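Local coordinates for protein serine protease inhibitor 4, isoform B (Drosophila melanogaster, PDB 4P0F) that probably inhibits serine and cysteine endopeptidases as a member of the serpin family, here in its cleaved form, at residues Pro310-Ala315 with Ala338-Arg343. Numbering follows the deposited sequence.
Sequences PLKVSA and AVRRKR
P310 O accepts from K342 N at 2.9 Å, the donor tilted 31° from the carbonyl plane, and from a water that also donates to K342 O. Next along, K312 and R340 exchange two backbone bonds, K312 N to R340 O and R340 N to K312 O, both 2.9 Å and nearly straight, as an antiparallel hydrogen-bonded pair should. Their side chains run side by side in the same direction: K312 CE approaches R340 CD to 4.1 Å, while R340 CD also packs on S314 CB. A bend at chi3 (-67°) carries the R340 guanidinium onward along its own strand, where NE and NH2 grip R341 O side-on from within the guanidinium plane. Acids probably ease the like charges of K312 NZ and R340 NE, 5.2 Å apart: K312 NZ pairs with D297, R340 NH2 with E160. A leucine in place of R340 would probably leave E160 without this mate and R341 O without its two donors. On the other face, V339 CG1 meets L311 CB at 3.8 Å, the side chains crossing at about a right angle. Between V313 and A315 the register slips by one: A338 O receives S314 N, whereas A338 N reaches A315 O. This beta bulge, with S314 extra, ends neither strand 311-324 nor 328-341, the latter being the cleaved reactive-centre loop inserted in the central beta-sheet, the hallmark of a cleaved serpin.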
ATOM      1  N   PRO A 310     -13.166  10.291 -25.435  1.00 20.21           N
ATOM      2  CA  PRO A 310     -12.900   9.016 -24.764  1.00 18.30           C
ATOM      3  C   PRO A 310     -11.544   9.015 -24.060  1.00 20.78           C
ATOM      4  O   PRO A 310     -10.573   9.567 -24.590  1.00 21.19           O
ATOM      5  CB  PRO A 310     -12.927   8.005 -25.913  1.00 22.48           C
ATOM      6  CG  PRO A 310     -13.752   8.633 -26.947  1.00 27.56           C
ATOM      7  CD  PRO A 310     -13.482  10.096 -26.861  1.00 24.90           C
ATOM      8  N   LEU A 311     -11.495   8.391 -22.882  1.00 18.76           N
ATOM      9  CA  LEU A 311     -10.304   8.386 -22.033  1.00 16.89           C
ATOM     10  C   LEU A 311      -9.846   6.968 -21.741  1.00 14.56           C
ATOM     11  O   LEU A 311     -10.638   6.027 -21.815  1.00 17.92           O
ATOM     12  CB  LEU A 311     -10.576   9.094 -20.697  1.00 16.73           C
ATOM     13  CG  LEU A 311     -11.189  10.499 -20.752  1.00 19.44           C
ATOM     14  CD1 LEU A 311     -11.472  10.995 -19.337  1.00 18.23           C
ATOM     15  CD2 LEU A 311     -10.278  11.459 -21.485  1.00 20.06           C
ATOM     16  N   LYS A 312      -8.570   6.825 -21.392  1.00 15.10           N
ATOM     17  CA  LYS A 312      -8.051   5.565 -20.873  1.00 14.43           C
ATOM     18  C   LYS A 312      -6.911   5.822 -19.883  1.00 15.82           C
ATOM     19  O   LYS A 312      -6.362   6.913 -19.811  1.00 15.28           O
ATOM     20  CB  LYS A 312      -7.572   4.659 -22.009  1.00 17.54           C
ATOM     21  CG  LYS A 312      -6.316   5.127 -22.695  1.00 16.65           C
ATOM     22  CD  LYS A 312      -5.957   4.215 -23.854  1.00 20.97           C
ATOM     23  CE  LYS A 312      -4.702   4.691 -24.562  1.00 31.95           C
ATOM     24  NZ  LYS A 312      -4.326   3.760 -25.666  1.00 33.06           N
ATOM     25  N   VAL A 313      -6.564   4.805 -19.108  1.00 15.77           N
ATOM     26  CA  VAL A 313      -5.463   4.917 -18.159  1.00 15.47           C
ATOM     27  C   VAL A 313      -4.137   4.624 -18.854  1.00 17.76           C
ATOM     28  O   VAL A 313      -3.993   3.584 -19.496  1.00 17.43           O
ATOM     29  CB  VAL A 313      -5.673   3.953 -16.971  1.00 13.90           C
ATOM     30  CG1 VAL A 313      -4.473   3.951 -16.047  1.00 14.82           C
ATOM     31  CG2 VAL A 313      -6.934   4.327 -16.210  1.00 13.98           C
ATOM     32  N   SER A 314      -3.175   5.538 -18.731  1.00 17.09           N
ATOM     33  CA  SER A 314      -1.857   5.359 -19.346  1.00 16.69           C
ATOM     34  C   SER A 314      -0.795   4.857 -18.375  1.00 21.49           C
ATOM     35  O   SER A 314       0.225   4.324 -18.802  1.00 24.92           O
ATOM     36  CB  SER A 314      -1.375   6.674 -19.955  1.00 21.97           C
ATOM     37  OG  SER A 314      -1.505   7.724 -19.015  1.00 26.18           O
ATOM     38  N   ALA A 315      -1.005   5.072 -17.080  1.00 17.24           N
ATOM     39  CA  ALA A 315      -0.055   4.586 -16.085  1.00 17.91           C
ATOM     40  C   ALA A 315      -0.671   4.517 -14.702  1.00 16.17           C
ATOM     41  O   ALA A 315      -1.511   5.338 -14.342  1.00 17.82           O
ATOM     42  CB  ALA A 315       1.179   5.476 -16.057  1.00 20.33           C
ATOM     43  N   ALA A 338      -2.539   7.996 -14.092  1.00 16.25           N
ATOM     44  CA  ALA A 338      -2.631   8.973 -15.178  1.00 15.55           C
ATOM     45  C   ALA A 338      -3.709   8.556 -16.157  1.00 17.33           C
ATOM     46  O   ALA A 338      -3.704   7.428 -16.623  1.00 16.81           O
ATOM     47  CB  ALA A 338      -1.302   9.109 -15.881  1.00 19.01           C
ATOM     48  N   VAL A 339      -4.611   9.486 -16.472  1.00 15.44           N
ATOM     49  CA  VAL A 339      -5.715   9.249 -17.402  1.00 14.60           C
ATOM     50  C   VAL A 339      -5.544  10.200 -18.572  1.00 15.13           C
ATOM     51  O   VAL A 339      -5.357  11.400 -18.371  1.00 17.47           O
ATOM     52  CB  VAL A 339      -7.080   9.465 -16.728  1.00 16.35           C
ATOM     53  CG1 VAL A 339      -8.225   9.276 -17.717  1.00 20.82           C
ATOM     54  CG2 VAL A 339      -7.247   8.507 -15.548  1.00 15.49           C
ATOM     55  N   ARG A 340      -5.572   9.652 -19.784  1.00 15.31           N
ATOM     56  CA  ARG A 340      -5.326  10.421 -21.000  1.00 16.44           C
ATOM     57  C   ARG A 340      -6.474  10.281 -21.981  1.00 18.32           C
ATOM     58  O   ARG A 340      -7.246   9.342 -21.914  1.00 17.47           O
ATOM     59  CB  ARG A 340      -4.032   9.955 -21.671  1.00 19.09           C
ATOM     60  CG  ARG A 340      -4.031   8.465 -21.988  1.00 21.67           C
ATOM     61  CD  ARG A 340      -3.009   8.098 -23.036  1.00 23.44           C
ATOM     62  NE  ARG A 340      -3.370   8.681 -24.323  1.00 23.77           N
ATOM     63  CZ  ARG A 340      -2.555   8.779 -25.364  1.00 31.90           C
ATOM     64  NH1 ARG A 340      -1.310   8.330 -25.288  1.00 41.01           N
ATOM     65  NH2 ARG A 340      -2.992   9.341 -26.482  1.00 28.22           N
ATOM     66  N   ARG A 341      -6.581  11.204 -22.919  1.00 21.00           N
ATOM     67  CA  ARG A 341      -7.534  10.986 -23.993  1.00 17.68           C
ATOM     68  C   ARG A 341      -6.979   9.896 -24.904  1.00 20.53           C
ATOM     69  O   ARG A 341      -5.770   9.798 -25.106  1.00 21.30           O
ATOM     70  CB  ARG A 341      -7.805  12.276 -24.757  1.00 21.64           C
ATOM     71  CG  ARG A 341      -6.607  12.900 -25.414  1.00 28.66           C
ATOM     72  CD  ARG A 341      -7.060  13.747 -26.600  1.00 34.17           C
ATOM     73  NE  ARG A 341      -7.593  12.901 -27.663  1.00 34.42           N
ATOM     74  CZ  ARG A 341      -8.398  13.322 -28.637  1.00 43.49           C
ATOM     75  NH1 ARG A 341      -8.776  14.591 -28.696  1.00 44.54           N
ATOM     76  NH2 ARG A 341      -8.829  12.466 -29.555  1.00 47.61           N
ATOM     77  N   LYS A 342      -7.857   9.043 -25.422  1.00 26.14           N
ATOM     78  CA  LYS A 342      -7.444   8.096 -26.445  1.00 26.38           C
ATOM     79  C   LYS A 342      -7.010   8.863 -27.682  1.00 28.02           C
ATOM     80  O   LYS A 342      -7.649   9.842 -28.080  1.00 30.91           O
ATOM     81  CB  LYS A 342      -8.577   7.124 -26.791  1.00 26.42           C
ATOM     82  CG  LYS A 342      -9.150   6.380 -25.585  1.00 24.97           C
ATOM     83  CD  LYS A 342     -10.258   5.410 -26.009  1.00 25.26           C
ATOM     84  CE  LYS A 342     -10.993   4.795 -24.810  1.00 24.00           C
ATOM     85  NZ  LYS A 342     -12.232   4.094 -25.287  1.00 24.53           N
ATOM     86  N   ARG A 343      -5.922   8.418 -28.297  1.00 32.99           N
ATOM     87  CA  ARG A 343      -5.449   9.026 -29.534  1.00 35.16           C
ATOM     88  C   ARG A 343      -6.552   9.033 -30.591  1.00 40.33           C
ATOM     89  O   ARG A 343      -6.966  10.095 -31.059  1.00 50.75           O
ATOM     90  CB  ARG A 343      -4.228   8.274 -30.057  1.00 54.90           C
ATOM     91  CG  ARG A 343      -3.330   9.085 -30.977  1.00 69.79           C
ATOM     92  CD  ARG A 343      -2.254   8.212 -31.618  1.00 82.11           C
ATOM     93  NE  ARG A 343      -2.807   6.958 -32.130  1.00 85.56           N
ATOM     94  CZ  ARG A 343      -2.772   5.791 -31.488  1.00 80.58           C
ATOM     95  NH1 ARG A 343      -2.193   5.681 -30.294  1.00 67.82           N
ATOM     96  NH2 ARG A 343      -3.318   4.719 -32.047  1.00 84.01           N
TER
HETATM   97  O   HOH W   1     -10.235  10.549 -27.269  1.00 29.13           O
HETATM   98  O   HOH W   2      -4.799   5.924 -27.581  1.00 36.22           O